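Local coordinates for protein HpcE (Thermus thermophilus, PDB 1WZO) that probably isomerises 2-hydroxyhepta-2,4-diene-1,7-dioate in the bacterial breakdown of aromatic compounds, as a member of the fumarylacetoacetate hydrolase family, at residues Tyr119-Thr124 with Leu158-Val163; Leu39-Gly44 with Glu206-Leu211; Val94-Glu99 with Ser220-Gly225; Ile125-Val130 with Asp226-Glu231. All coordinates share one frame; numbering follows the deposited sequence.

Contact 1 (Tyr119-Thr124 with Leu158-Val163); sequences YVLGYT and LVVEEV. With GOL (glycerol), chain I.
Hydroxyl O2 of the bound glycerol is held from both segments at once: it donates to Leu-121 O at 2.7 Å and accepts from Glu-161 N at 2.8 Å, the latter N-H nearly straight at 168°. The same molecule, probably taken from the crystallisation liquor, gives its O1 to Val-163 O and brings that hydroxyl to the edge of the Tyr-123 ring, in its plane. Glycerol sits between the two chains where their direct pairing ends. Before that point, Tyr-123 and Val-159 form an antiparallel hydrogen-bonded pair, Tyr-123 N to Val-159 O at 3.0 Å and Val-159 N to Tyr-123 O at 2.9 Å. Next to the pair, Leu-121 and Gly-122 both face Val-103 on the other neighbouring strand, a classic beta bulge. Gly-122 suits its place because, having no side chain, it lets its CA approach Val-159 O to 3.2 Å, with Val-160 CG1 close by. Tyr-123 has CG anti to its carbonyl carbon (chi1 -57°), which swings the ring toward Val-163; CB of that valine meets CD2 at 3.6 Å, the two side chains crossing at about a right angle. Around Gly-122, Leu-121 CD2 touches Leu-158 CD2 at 3.8 Å, and Val-160 points the same way as Leu-121 alongside it. Branched aliphatic residues fill this buried seam without bringing polar atoms that need partners. The chemistry implies that the carbonyl of Leu-121 and the amide of Glu-161, too far apart to pair directly, are bridged here by one glycerol hydroxyl; a water could probably do the same in its absence.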
loop_
_atom_site.group_PDB
_atom_site.type_symbol
_atom_site.label_atom_id
_atom_site.label_comp_id
_atom_site.label_asym_id
_atom_site.label_seq_id
_atom_site.Cartn_x
_atom_site.Cartn_y
_atom_site.Cartn_z
ATOM N N TYR B 119 0.210 5.654 23.171
ATOM C CA TYR B 119 0.143 5.046 21.844
ATOM C C TYR B 119 -0.134 6.063 20.751
ATOM O O TYR B 119 -0.225 5.709 19.580
ATOM C CB TYR B 119 -0.939 3.959 21.803
ATOM C CG TYR B 119 -0.619 2.751 22.645
ATOM C CD1 TYR B 119 -0.710 2.799 24.037
ATOM C CD2 TYR B 119 -0.208 1.561 22.051
ATOM C CE1 TYR B 119 -0.396 1.691 24.813
ATOM C CE2 TYR B 119 0.107 0.449 22.814
ATOM C CZ TYR B 119 0.012 0.519 24.195
ATOM O OH TYR B 119 0.337 -0.583 24.951
ATOM N N VAL B 120 -0.267 7.326 21.142
ATOM C CA VAL B 120 -0.547 8.403 20.206
ATOM C C VAL B 120 0.714 8.944 19.536
ATOM O O VAL B 120 1.704 9.252 20.199
ATOM C CB VAL B 120 -1.274 9.563 20.924
ATOM C CG1 VAL B 120 -1.440 10.748 19.988
ATOM C CG2 VAL B 120 -2.625 9.085 21.434
ATOM N N LEU B 121 0.670 9.053 18.214
ATOM C CA LEU B 121 1.797 9.577 17.451
ATOM C C LEU B 121 1.768 11.102 17.485
ATOM O O LEU B 121 2.776 11.747 17.768
ATOM C CB LEU B 121 1.727 9.093 15.999
ATOM C CG LEU B 121 2.771 9.645 15.022
ATOM C CD1 LEU B 121 4.162 9.180 15.435
ATOM C CD2 LEU B 121 2.458 9.170 13.612
ATOM N N GLY B 122 0.604 11.675 17.202
ATOM C CA GLY B 122 0.476 13.119 17.202
ATOM C C GLY B 122 -0.949 13.580 16.969
ATOM O O GLY B 122 -1.885 12.775 17.009
ATOM N N TYR B 123 -1.110 14.872 16.696
ATOM C CA TYR B 123 -2.431 15.457 16.490
ATOM C C TYR B 123 -2.487 16.334 15.251
ATOM O O TYR B 123 -1.459 16.737 14.718
ATOM C CB TYR B 123 -2.807 16.306 17.710
ATOM C CG TYR B 123 -2.786 15.543 19.012
ATOM C CD1 TYR B 123 -3.910 14.846 19.450
ATOM C CD2 TYR B 123 -1.627 15.482 19.787
ATOM C CE1 TYR B 123 -3.883 14.105 20.622
ATOM C CE2 TYR B 123 -1.587 14.741 20.964
ATOM C CZ TYR B 123 -2.720 14.053 21.373
ATOM O OH TYR B 123 -2.687 13.294 22.521
ATOM N N THR B 124 -3.704 16.625 14.804
ATOM C CA THR B 124 -3.917 17.491 13.659
ATOM C C THR B 124 -5.317 18.056 13.783
ATOM O O THR B 124 -6.034 17.755 14.749
ATOM C CB THR B 124 -3.743 16.730 12.311
ATOM O OG1 THR B 124 -3.724 17.677 11.240
ATOM C CG2 THR B 124 -4.879 15.739 12.080
ATOM N N LEU B 158 0.996 17.127 11.021
ATOM C CA LEU B 158 0.946 15.986 11.916
ATOM C C LEU B 158 1.880 16.500 13.007
ATOM O O LEU B 158 3.105 16.407 12.886
ATOM C CB LEU B 158 1.535 14.730 11.275
ATOM C CG LEU B 158 1.753 13.576 12.262
ATOM C CD1 LEU B 158 0.476 13.300 13.042
ATOM C CD2 LEU B 158 2.205 12.325 11.501
ATOM N N VAL B 159 1.291 17.084 14.045
ATOM C CA VAL B 159 2.051 17.654 15.148
ATOM C C VAL B 159 2.447 16.600 16.174
ATOM O O VAL B 159 1.605 16.067 16.901
ATOM C CB VAL B 159 1.240 18.769 15.831
ATOM C CG1 VAL B 159 2.100 19.490 16.869
ATOM C CG2 VAL B 159 0.734 19.744 14.775
ATOM N N VAL B 160 3.745 16.316 16.226
ATOM C CA VAL B 160 4.288 15.322 17.138
ATOM C C VAL B 160 5.195 15.925 18.213
ATOM O O VAL B 160 5.951 16.865 17.957
ATOM C CB VAL B 160 5.089 14.257 16.362
ATOM C CG1 VAL B 160 4.188 13.569 15.343
ATOM C CG2 VAL B 160 6.265 14.906 15.649
ATOM N N GLU B 161 5.099 15.377 19.421
ATOM C CA GLU B 161 5.920 15.817 20.545
ATOM C C GLU B 161 5.757 17.289 20.903
ATOM O O GLU B 161 6.716 17.922 21.337
ATOM C CB GLU B 161 7.398 15.551 20.247
ATOM C CG GLU B 161 7.696 14.183 19.661
ATOM C CD GLU B 161 9.169 14.003 19.330
ATOM O OE1 GLU B 161 9.741 14.873 18.629
ATOM O OE2 GLU B 161 9.756 12.990 19.767
ATOM N N GLU B 162 4.559 17.839 20.725
ATOM C CA GLU B 162 4.327 19.244 21.051
ATOM C C GLU B 162 3.124 19.444 21.968
ATOM O O GLU B 162 3.145 20.307 22.849
ATOM C CB GLU B 162 4.162 20.074 19.772
ATOM C CG GLU B 162 5.477 20.322 19.053
ATOM C CD GLU B 162 5.337 21.198 17.822
ATOM O OE1 GLU B 162 4.478 22.101 17.819
ATOM O OE2 GLU B 162 6.105 20.996 16.861
ATOM N N VAL B 163 2.078 18.648 21.769
ATOM C CA VAL B 163 0.891 18.747 22.610
ATOM C C VAL B 163 1.150 18.001 23.915
ATOM O O VAL B 163 1.409 16.797 23.912
ATOM C CB VAL B 163 -0.348 18.121 21.929
ATOM C CG1 VAL B 163 -1.521 18.101 22.904
ATOM C CG2 VAL B 163 -0.710 18.916 20.680
HETATM C C1 GOL I . 2.801 14.021 22.125
HETATM O O1 GOL I . 1.954 15.130 21.885
HETATM C C2 GOL I . 2.652 12.974 21.022
HETATM O O2 GOL I . 2.982 13.555 19.754
HETATM C C3 GOL I . 3.570 11.780 21.298
HETATM O O3 GOL I . 4.935 12.169 21.340
#

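Contact 2 (Leu39-Gly44 with Glu206-Leu211); sequences LPFTPG and EPYDVL
A type II beta turn, Glu-206 to Asp-209, leads into strand 210-212 and receives the loop that runs up to strand 46-50. At the meeting point Gly-44 N donates to Tyr-208 O at 2.9 Å, with an N-H...O angle of 162°; the donor stands above the carbonyl plane, well off either lone pair. Pro-43 CA brings a C-H to the same oxygen at 3.3 Å, so one carbonyl takes two neighbours of the incoming chain. Glycine fits next to it, since Asp-209 OD1 lies 3.4 Å from Gly-44 CA where a side chain would have to go. Within the turn the aspartate also holds the first residue: Glu-206 N reaches Asp-209 OD2 at 2.7 Å, from above the carboxylate plane, and Lys-45 forms a salt bridge with that oxygen. The Gly-44 bond lies just ahead of the place where strands 46-50 and 210-212 run parallel, Val-210 pairing with Lys-45 and Leu-47, while strand 94-104 pairs with 210-212 in the antiparallel sense. Phe-41 takes the sterically demanding rotamer with CG between its backbone N and carbonyl carbon (chi1 64°), which sends the ring across to the turn. There CD1 meets Tyr-208 CD2 at 3.6 Å, the ring planes 32° apart and centroids 5.8 Å apart, an oblique pair. Val-210 CG2 comes in at the edge of the phenylalanine ring, in its plane, 3.6 Å from CZ, and the same methyl touches Pro-43 CB, a rigid ring suited to an apolar corner.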
loop_
_atom_site.group_PDB
_atom_site.type_symbol
_atom_site.label_atom_id
_atom_site.label_comp_id
_atom_site.label_asym_id
_atom_site.label_seq_id
_atom_site.Cartn_x
_atom_site.Cartn_y
_atom_site.Cartn_z
ATOM N N LEU B 39 -2.085 15.749 2.342
ATOM C CA LEU B 39 -2.405 15.291 3.684
ATOM C C LEU B 39 -1.047 15.067 4.360
ATOM O O LEU B 39 -0.099 14.605 3.721
ATOM C CB LEU B 39 -3.190 13.975 3.625
ATOM C CG LEU B 39 -4.572 14.035 2.971
ATOM C CD1 LEU B 39 -5.123 12.615 2.798
ATOM C CD2 LEU B 39 -5.507 14.871 3.833
ATOM N N PRO B 40 -0.929 15.405 5.652
ATOM C CA PRO B 40 0.341 15.222 6.364
ATOM C C PRO B 40 0.800 13.770 6.488
ATOM O O PRO B 40 1.952 13.504 6.813
ATOM C CB PRO B 40 0.078 15.882 7.722
ATOM C CG PRO B 40 -1.406 15.762 7.888
ATOM C CD PRO B 40 -1.913 16.092 6.506
ATOM N N PHE B 41 -0.106 12.836 6.222
ATOM C CA PHE B 41 0.205 11.413 6.283
ATOM C C PHE B 41 -0.956 10.686 5.620
ATOM O O PHE B 41 -1.957 11.309 5.261
ATOM C CB PHE B 41 0.374 10.961 7.748
ATOM C CG PHE B 41 -0.879 11.085 8.576
ATOM C CD1 PHE B 41 -1.771 10.020 8.681
ATOM C CD2 PHE B 41 -1.191 12.282 9.215
ATOM C CE1 PHE B 41 -2.960 10.149 9.409
ATOM C CE2 PHE B 41 -2.379 12.420 9.944
ATOM C CZ PHE B 41 -3.262 11.351 10.038
ATOM N N THR B 42 -0.821 9.381 5.423
ATOM C CA THR B 42 -1.895 8.615 4.806
ATOM C C THR B 42 -2.667 7.899 5.908
ATOM O O THR B 42 -2.181 6.935 6.500
ATOM C CB THR B 42 -1.341 7.588 3.797
ATOM O OG1 THR B 42 -0.623 8.283 2.773
ATOM C CG2 THR B 42 -2.478 6.801 3.149
ATOM N N PRO B 43 -3.883 8.376 6.207
ATOM C CA PRO B 43 -4.710 7.769 7.252
ATOM C C PRO B 43 -5.147 6.342 6.951
ATOM O O PRO B 43 -5.335 5.967 5.790
ATOM C CB PRO B 43 -5.916 8.708 7.337
ATOM C CG PRO B 43 -5.406 10.009 6.811
ATOM C CD PRO B 43 -4.529 9.584 5.665
ATOM N N GLY B 44 -5.278 5.549 8.009
ATOM C CA GLY B 44 -5.768 4.196 7.875
ATOM C C GLY B 44 -7.262 4.426 8.043
ATOM O O GLY B 44 -7.832 5.249 7.326
ATOM N N GLU B 206 -4.468 0.631 14.302
ATOM C CA GLU B 206 -3.125 0.515 13.759
ATOM C C GLU B 206 -2.492 1.883 13.559
ATOM O O GLU B 206 -3.191 2.898 13.533
ATOM C CB GLU B 206 -3.195 -0.234 12.419
ATOM C CG GLU B 206 -3.996 -1.536 12.507
ATOM C CD GLU B 206 -4.242 -2.189 11.157
ATOM O OE1 GLU B 206 -4.579 -1.472 10.190
ATOM O OE2 GLU B 206 -4.120 -3.425 11.065
ATOM N N PRO B 207 -1.153 1.932 13.424
ATOM C CA PRO B 207 -0.470 3.214 13.218
ATOM C C PRO B 207 -1.105 3.952 12.036
ATOM O O PRO B 207 -1.363 3.359 10.991
ATOM C CB PRO B 207 0.969 2.795 12.927
ATOM C CG PRO B 207 1.132 1.571 13.799
ATOM C CD PRO B 207 -0.178 0.829 13.538
ATOM N N TYR B 208 -1.354 5.241 12.233
ATOM C CA TYR B 208 -1.966 6.126 11.248
ATOM C C TYR B 208 -3.486 6.077 11.180
ATOM O O TYR B 208 -4.097 6.752 10.348
ATOM C CB TYR B 208 -1.329 5.935 9.868
ATOM C CG TYR B 208 0.129 6.339 9.890
ATOM C CD1 TYR B 208 1.140 5.393 9.727
ATOM C CD2 TYR B 208 0.499 7.654 10.175
ATOM C CE1 TYR B 208 2.489 5.746 9.856
ATOM C CE2 TYR B 208 1.840 8.019 10.307
ATOM C CZ TYR B 208 2.828 7.058 10.148
ATOM O OH TYR B 208 4.155 7.406 10.289
ATOM N N ASP B 209 -4.104 5.289 12.057
ATOM C CA ASP B 209 -5.562 5.271 12.121
ATOM C C ASP B 209 -5.872 6.608 12.788
ATOM O O ASP B 209 -5.028 7.156 13.511
ATOM C CB ASP B 209 -6.083 4.119 12.984
ATOM C CG ASP B 209 -6.171 2.805 12.215
ATOM O OD1 ASP B 209 -5.972 2.824 10.983
ATOM O OD2 ASP B 209 -6.449 1.762 12.841
ATOM N N VAL B 210 -7.072 7.136 12.570
ATOM C CA VAL B 210 -7.419 8.444 13.129
ATOM C C VAL B 210 -8.713 8.473 13.936
ATOM O O VAL B 210 -9.706 7.840 13.566
ATOM C CB VAL B 210 -7.543 9.497 11.993
ATOM C CG1 VAL B 210 -7.990 10.848 12.563
ATOM C CG2 VAL B 210 -6.210 9.627 11.258
ATOM N N LEU B 211 -8.685 9.217 15.040
ATOM C CA LEU B 211 -9.852 9.377 15.893
ATOM C C LEU B 211 -10.261 10.838 15.879
ATOM O O LEU B 211 -9.445 11.719 16.172
ATOM C CB LEU B 211 -9.532 8.950 17.332
ATOM C CG LEU B 211 -10.561 9.325 18.409
ATOM C CD1 LEU B 211 -11.880 8.601 18.157
ATOM C CD2 LEU B 211 -10.007 8.963 19.783
#

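Contact 3 (Val94-Glu99 with Ser220-Gly225); sequences VHYEVE and SQVRPG
Tyr-96 lays one ring face over Ser-220, whose CB sits 3.5 Å from the ring centroid, close to the normal, in a CH-pi contact. Both residues adopt the rotamer with the gamma atom between backbone N and carbonyl carbon (chi1 70° for Tyr-96, 53° for Ser-220). In the serine this carries OG to the imidazole edge of His-95, 3.0 Å from ND1, where either atom may donate; the histidine, with CG anti to its carbonyl carbon (chi1 -64°), turns that edge to meet it. CB of Gln-221 lies over a face of the same imidazole, 4.1 Å from its centroid. Val-222 puts CG1 in plane at the edge of the tyrosine ring, and its CG2 meets Val-94 CG1. Two main-chain bonds, Val-222 N to Val-94 O at 2.9 Å and Tyr-96 N to Ser-220 O at 3.0 Å, flank the non-hydrogen-bonded antiparallel pair His-95 with Gln-221. One water joins Val-94 N, Gln-221 NE2 and Val-222 O, and another links Tyr-96 O with Ser-220 OG. The tyrosine hydroxyl is bonded to Gln-181. Serine suits the spot, small enough to lie under an aromatic face yet polar at its tip. Chemically, side chains and two waters supplement the two backbone bonds of a short, weakly bonded strand.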
loop_
_atom_site.group_PDB
_atom_site.type_symbol
_atom_site.label_atom_id
_atom_site.label_comp_id
_atom_site.label_asym_id
_atom_site.label_seq_id
_atom_site.Cartn_x
_atom_site.Cartn_y
_atom_site.Cartn_z
ATOM N N VAL B 94 -25.642 22.651 5.446
ATOM C CA VAL B 94 -24.308 22.053 5.518
ATOM C C VAL B 94 -23.519 22.789 6.601
ATOM O O VAL B 94 -23.500 24.018 6.633
ATOM C CB VAL B 94 -23.567 22.176 4.173
ATOM C CG1 VAL B 94 -22.161 21.601 4.291
ATOM C CG2 VAL B 94 -24.341 21.443 3.096
ATOM N N HIS B 95 -22.874 22.030 7.481
ATOM C CA HIS B 95 -22.115 22.596 8.595
ATOM C C HIS B 95 -20.686 22.083 8.699
ATOM O O HIS B 95 -20.402 20.922 8.381
ATOM C CB HIS B 95 -22.816 22.265 9.914
ATOM C CG HIS B 95 -24.176 22.873 10.054
ATOM N ND1 HIS B 95 -24.423 23.960 10.866
ATOM C CD2 HIS B 95 -25.361 22.547 9.489
ATOM C CE1 HIS B 95 -25.704 24.277 10.792
ATOM N NE2 HIS B 95 -26.295 23.435 9.963
ATOM N N TYR B 96 -19.785 22.952 9.154
ATOM C CA TYR B 96 -18.402 22.548 9.367
ATOM C C TYR B 96 -18.406 22.044 10.806
ATOM O O TYR B 96 -19.356 22.297 11.551
ATOM C CB TYR B 96 -17.440 23.748 9.235
ATOM C CG TYR B 96 -17.542 24.762 10.369
ATOM C CD1 TYR B 96 -17.117 24.442 11.661
ATOM C CD2 TYR B 96 -18.135 26.012 10.163
ATOM C CE1 TYR B 96 -17.290 25.333 12.726
ATOM C CE2 TYR B 96 -18.312 26.912 11.223
ATOM C CZ TYR B 96 -17.892 26.562 12.499
ATOM O OH TYR B 96 -18.100 27.420 13.557
ATOM N N GLU B 97 -17.366 21.320 11.195
ATOM C CA GLU B 97 -17.239 20.832 12.565
ATOM C C GLU B 97 -15.753 20.807 12.900
ATOM O O GLU B 97 -15.016 19.956 12.405
ATOM C CB GLU B 97 -17.848 19.425 12.729
ATOM C CG GLU B 97 -19.380 19.411 12.708
ATOM C CD GLU B 97 -19.991 18.099 13.192
ATOM O OE1 GLU B 97 -21.238 18.009 13.248
ATOM O OE2 GLU B 97 -19.240 17.159 13.517
ATOM N N VAL B 98 -15.303 21.752 13.726
ATOM C CA VAL B 98 -13.890 21.790 14.093
ATOM C C VAL B 98 -13.613 20.758 15.182
ATOM O O VAL B 98 -14.216 20.783 16.255
ATOM C CB VAL B 98 -13.451 23.221 14.556
ATOM C CG1 VAL B 98 -14.297 23.693 15.725
ATOM C CG2 VAL B 98 -11.972 23.217 14.911
ATOM N N GLU B 99 -12.706 19.830 14.896
ATOM C CA GLU B 99 -12.402 18.784 15.862
ATOM C C GLU B 99 -10.931 18.446 15.961
ATOM O O GLU B 99 -10.186 18.522 14.979
ATOM C CB GLU B 99 -13.170 17.496 15.509
ATOM C CG GLU B 99 -14.607 17.726 15.063
ATOM C CD GLU B 99 -15.424 16.442 14.990
ATOM O OE1 GLU B 99 -14.844 15.344 15.120
ATOM O OE2 GLU B 99 -16.653 16.533 14.801
ATOM N N SER B 220 -22.386 27.088 12.888
ATOM C CA SER B 220 -21.507 26.457 11.911
ATOM C C SER B 220 -21.997 26.237 10.480
ATOM O O SER B 220 -21.366 25.492 9.724
ATOM C CB SER B 220 -21.054 25.117 12.484
ATOM O OG SER B 220 -22.183 24.358 12.890
ATOM N N GLN B 221 -23.100 26.868 10.092
ATOM C CA GLN B 221 -23.600 26.676 8.737
ATOM C C GLN B 221 -22.721 27.388 7.714
ATOM O O GLN B 221 -22.301 28.529 7.919
ATOM C CB GLN B 221 -25.049 27.158 8.622
ATOM C CG GLN B 221 -25.585 27.147 7.199
ATOM C CD GLN B 221 -27.100 27.204 7.143
ATOM O OE1 GLN B 221 -27.743 27.788 8.017
ATOM N NE2 GLN B 221 -27.678 26.607 6.105
ATOM N N VAL B 222 -22.436 26.699 6.613
ATOM C CA VAL B 222 -21.599 27.262 5.566
ATOM C C VAL B 222 -22.281 27.166 4.208
ATOM O O VAL B 222 -23.186 26.359 4.016
ATOM C CB VAL B 222 -20.235 26.550 5.515
ATOM C CG1 VAL B 222 -19.445 26.863 6.780
ATOM C CG2 VAL B 222 -20.435 25.046 5.382
ATOM N N ARG B 223 -21.846 27.999 3.271
ATOM C CA ARG B 223 -22.440 28.016 1.942
ATOM C C ARG B 223 -21.389 28.120 0.841
ATOM O O ARG B 223 -20.226 28.433 1.103
ATOM C CB ARG B 223 -23.414 29.192 1.840
ATOM C CG ARG B 223 -24.484 29.189 2.919
ATOM C CD ARG B 223 -25.388 30.402 2.799
ATOM N NE ARG B 223 -26.433 30.410 3.819
ATOM C CZ ARG B 223 -26.208 30.524 5.125
ATOM N NH1 ARG B 223 -24.967 30.644 5.585
ATOM N NH2 ARG B 223 -27.228 30.515 5.974
ATOM N N PRO B 224 -21.785 27.846 -0.412
ATOM C CA PRO B 224 -20.843 27.926 -1.531
ATOM C C PRO B 224 -20.151 29.286 -1.535
ATOM O O PRO B 224 -20.801 30.314 -1.351
ATOM C CB PRO B 224 -21.740 27.733 -2.749
ATOM C CG PRO B 224 -22.795 26.807 -2.234
ATOM C CD PRO B 224 -23.112 27.403 -0.876
ATOM N N GLY B 225 -18.838 29.288 -1.737
ATOM C CA GLY B 225 -18.104 30.539 -1.758
ATOM C C GLY B 225 -17.405 30.864 -0.451
ATOM O O GLY B 225 -16.436 31.624 -0.437
HETATM O O HOH W 1 -25.887 25.339 4.336
HETATM O O HOH W 2 -20.472 22.500 14.231
#

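Contact 4 (Ile125-Val130 with Asp226-Glu231); sequences IANDLV and DVMRLE
Asn-127 and Leu-230 meet at about a right angle, the leucine methyl CD2 lying 3.5 Å from both CB and CG of the asparagine. CG of Asn-127 stands anti to the backbone N (chi1 -172°), which extends the amide toward strand 227-232. Its ND2 arrives at the thioether of Met-228, 3.5 Å from SD, in a weak hydrogen bond with an N-H...S angle of 149°; here too the side chains cross nearly perpendicularly. The other end of the amide, OD1, accepts from Glu-97 N on the neighbouring strand, which fixes which way round the group sits and turns ND2 toward the sulfur. Asparagine therefore suits a buried position that must serve a main-chain amide on one side and a polarisable sulfur on the other. No backbone bonds join the two segments: the axes of 125-127 and 227-231 pass 7.5 Å apart, with N-to-C directions at 143°, and the strands belong to different sheets whose facing side chains fill the space between. The bent chain of Met-228 puts SD beside Asn-127 ND2 and Leu-129, whose CD2 comes obliquely to it at 4.1 Å. Farther along, Ile-125 slants across Leu-230, with CG2 4.0 Å from Leu-230 CB, while its CD1 lies beside the main chain, near Leu-230 O and Glu-231 CA. Leu-238 of strand 237-244 also packs on Ile-125.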
loop_
_atom_site.group_PDB
_atom_site.type_symbol
_atom_site.label_atom_id
_atom_site.label_comp_id
_atom_site.label_asym_id
_atom_site.label_seq_id
_atom_site.Cartn_x
_atom_site.Cartn_y
_atom_site.Cartn_z
ATOM N N ILE B 125 -5.701 18.896 12.829
ATOM C CA ILE B 125 -7.025 19.509 12.832
ATOM C C ILE B 125 -7.908 18.828 11.787
ATOM O O ILE B 125 -7.430 18.433 10.723
ATOM C CB ILE B 125 -6.954 21.007 12.465
ATOM C CG1 ILE B 125 -6.005 21.744 13.415
ATOM C CG2 ILE B 125 -8.350 21.619 12.500
ATOM C CD1 ILE B 125 -5.625 23.129 12.918
ATOM N N ALA B 126 -9.194 18.700 12.096
ATOM C CA ALA B 126 -10.138 18.096 11.163
ATOM C C ALA B 126 -11.388 18.950 11.049
ATOM O O ALA B 126 -11.809 19.594 12.011
ATOM C CB ALA B 126 -10.526 16.691 11.629
ATOM N N ASN B 127 -11.962 18.968 9.855
ATOM C CA ASN B 127 -13.208 19.674 9.613
ATOM C C ASN B 127 -14.175 18.532 9.262
ATOM O O ASN B 127 -14.223 18.079 8.117
ATOM C CB ASN B 127 -13.074 20.634 8.431
ATOM C CG ASN B 127 -14.290 21.519 8.280
ATOM O OD1 ASN B 127 -15.353 21.217 8.828
ATOM N ND2 ASN B 127 -14.148 22.615 7.534
ATOM N N ASP B 128 -14.918 18.056 10.259
ATOM C CA ASP B 128 -15.851 16.942 10.071
ATOM C C ASP B 128 -17.207 17.447 9.585
ATOM O O ASP B 128 -18.179 17.497 10.338
ATOM C CB ASP B 128 -15.975 16.172 11.395
ATOM C CG ASP B 128 -16.970 15.034 11.327
ATOM O OD1 ASP B 128 -17.059 14.381 10.267
ATOM O OD2 ASP B 128 -17.653 14.782 12.343
ATOM N N LEU B 129 -17.255 17.818 8.310
ATOM C CA LEU B 129 -18.463 18.361 7.702
ATOM C C LEU B 129 -19.657 17.418 7.704
ATOM O O LEU B 129 -19.521 16.190 7.743
ATOM C CB LEU B 129 -18.162 18.829 6.272
ATOM C CG LEU B 129 -17.267 20.072 6.158
ATOM C CD1 LEU B 129 -16.081 19.802 5.233
ATOM C CD2 LEU B 129 -18.093 21.244 5.641
ATOM N N VAL B 130 -20.842 18.008 7.674
ATOM C CA VAL B 130 -22.064 17.230 7.663
ATOM C C VAL B 130 -23.145 17.964 6.887
ATOM O O VAL B 130 -23.222 19.196 6.917
ATOM C CB VAL B 130 -22.580 16.955 9.102
ATOM C CG1 VAL B 130 -22.816 18.276 9.844
ATOM C CG2 VAL B 130 -23.884 16.161 9.044
ATOM N N ASP B 226 -17.884 30.298 0.651
ATOM C CA ASP B 226 -17.263 30.556 1.946
ATOM C C ASP B 226 -15.882 29.930 2.036
ATOM O O ASP B 226 -15.605 28.913 1.395
ATOM C CB ASP B 226 -18.112 29.997 3.091
ATOM C CG ASP B 226 -19.408 30.750 3.284
ATOM O OD1 ASP B 226 -19.494 31.911 2.826
ATOM O OD2 ASP B 226 -20.336 30.182 3.908
ATOM N N VAL B 227 -15.019 30.548 2.837
ATOM C CA VAL B 227 -13.671 30.053 3.064
ATOM C C VAL B 227 -13.600 29.695 4.541
ATOM O O VAL B 227 -13.681 30.565 5.411
ATOM C CB VAL B 227 -12.604 31.121 2.731
ATOM C CG1 VAL B 227 -11.213 30.591 3.052
ATOM C CG2 VAL B 227 -12.690 31.493 1.255
ATOM N N MET B 228 -13.475 28.405 4.827
ATOM C CA MET B 228 -13.417 27.945 6.205
ATOM C C MET B 228 -11.984 27.848 6.700
ATOM O O MET B 228 -11.117 27.283 6.026
ATOM C CB MET B 228 -14.094 26.576 6.330
ATOM C CG MET B 228 -15.541 26.557 5.868
ATOM S SD MET B 228 -16.234 24.884 5.838
ATOM C CE MET B 228 -15.257 24.172 4.525
ATOM N N ARG B 229 -11.732 28.421 7.874
ATOM C CA ARG B 229 -10.408 28.361 8.472
ATOM C C ARG B 229 -10.568 27.887 9.906
ATOM O O ARG B 229 -11.086 28.607 10.765
ATOM C CB ARG B 229 -9.717 29.727 8.455
ATOM C CG ARG B 229 -8.247 29.655 8.850
ATOM C CD ARG B 229 -7.619 31.034 8.897
ATOM N NE ARG B 229 -8.120 31.822 10.017
ATOM C CZ ARG B 229 -8.374 33.126 9.960
ATOM N NH1 ARG B 229 -8.181 33.792 8.829
ATOM N NH2 ARG B 229 -8.810 33.767 11.038
ATOM N N LEU B 230 -10.131 26.659 10.155
ATOM C CA LEU B 230 -10.220 26.070 11.476
ATOM C C LEU B 230 -8.859 26.111 12.151
ATOM O O LEU B 230 -7.832 25.853 11.524
ATOM C CB LEU B 230 -10.721 24.623 11.376
ATOM C CG LEU B 230 -12.238 24.427 11.268
ATOM C CD1 LEU B 230 -12.817 25.312 10.172
ATOM C CD2 LEU B 230 -12.533 22.954 10.994
ATOM N N GLU B 231 -8.862 26.437 13.437
ATOM C CA GLU B 231 -7.627 26.521 14.199
ATOM C C GLU B 231 -7.753 25.833 15.547
ATOM O O GLU B 231 -8.805 25.868 16.181
ATOM C CB GLU B 231 -7.236 27.991 14.409
ATOM C CG GLU B 231 -6.785 28.709 13.145
ATOM C CD GLU B 231 -6.503 30.193 13.378
ATOM O OE1 GLU B 231 -5.923 30.533 14.430
ATOM O OE2 GLU B 231 -6.853 31.012 12.506
#

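From the N terminus, the loop at 39-44 is the first segment met, and contact 2 joins it to 206-211 across some 160 residues. Contact 1 falls wholly within that span, linking strand 120-131 to strand 152-159, and it also lies within the span of contact 3. Contact 3 starts at 94-99 and ends beyond 206-211, so contacts 2 and 3 cross. Contact 4 leaves strand 120-131 directly after contact 1 and crosses all three others. Contacts 1, 2 and 3 join neighbouring strands and loops around strand 94-104, whereas contact 4 packs strand 227-232 of the five-stranded sheet against strand 120-131, beside strand 94-104. Contacts 3 and 4 have centres about 7 Å apart.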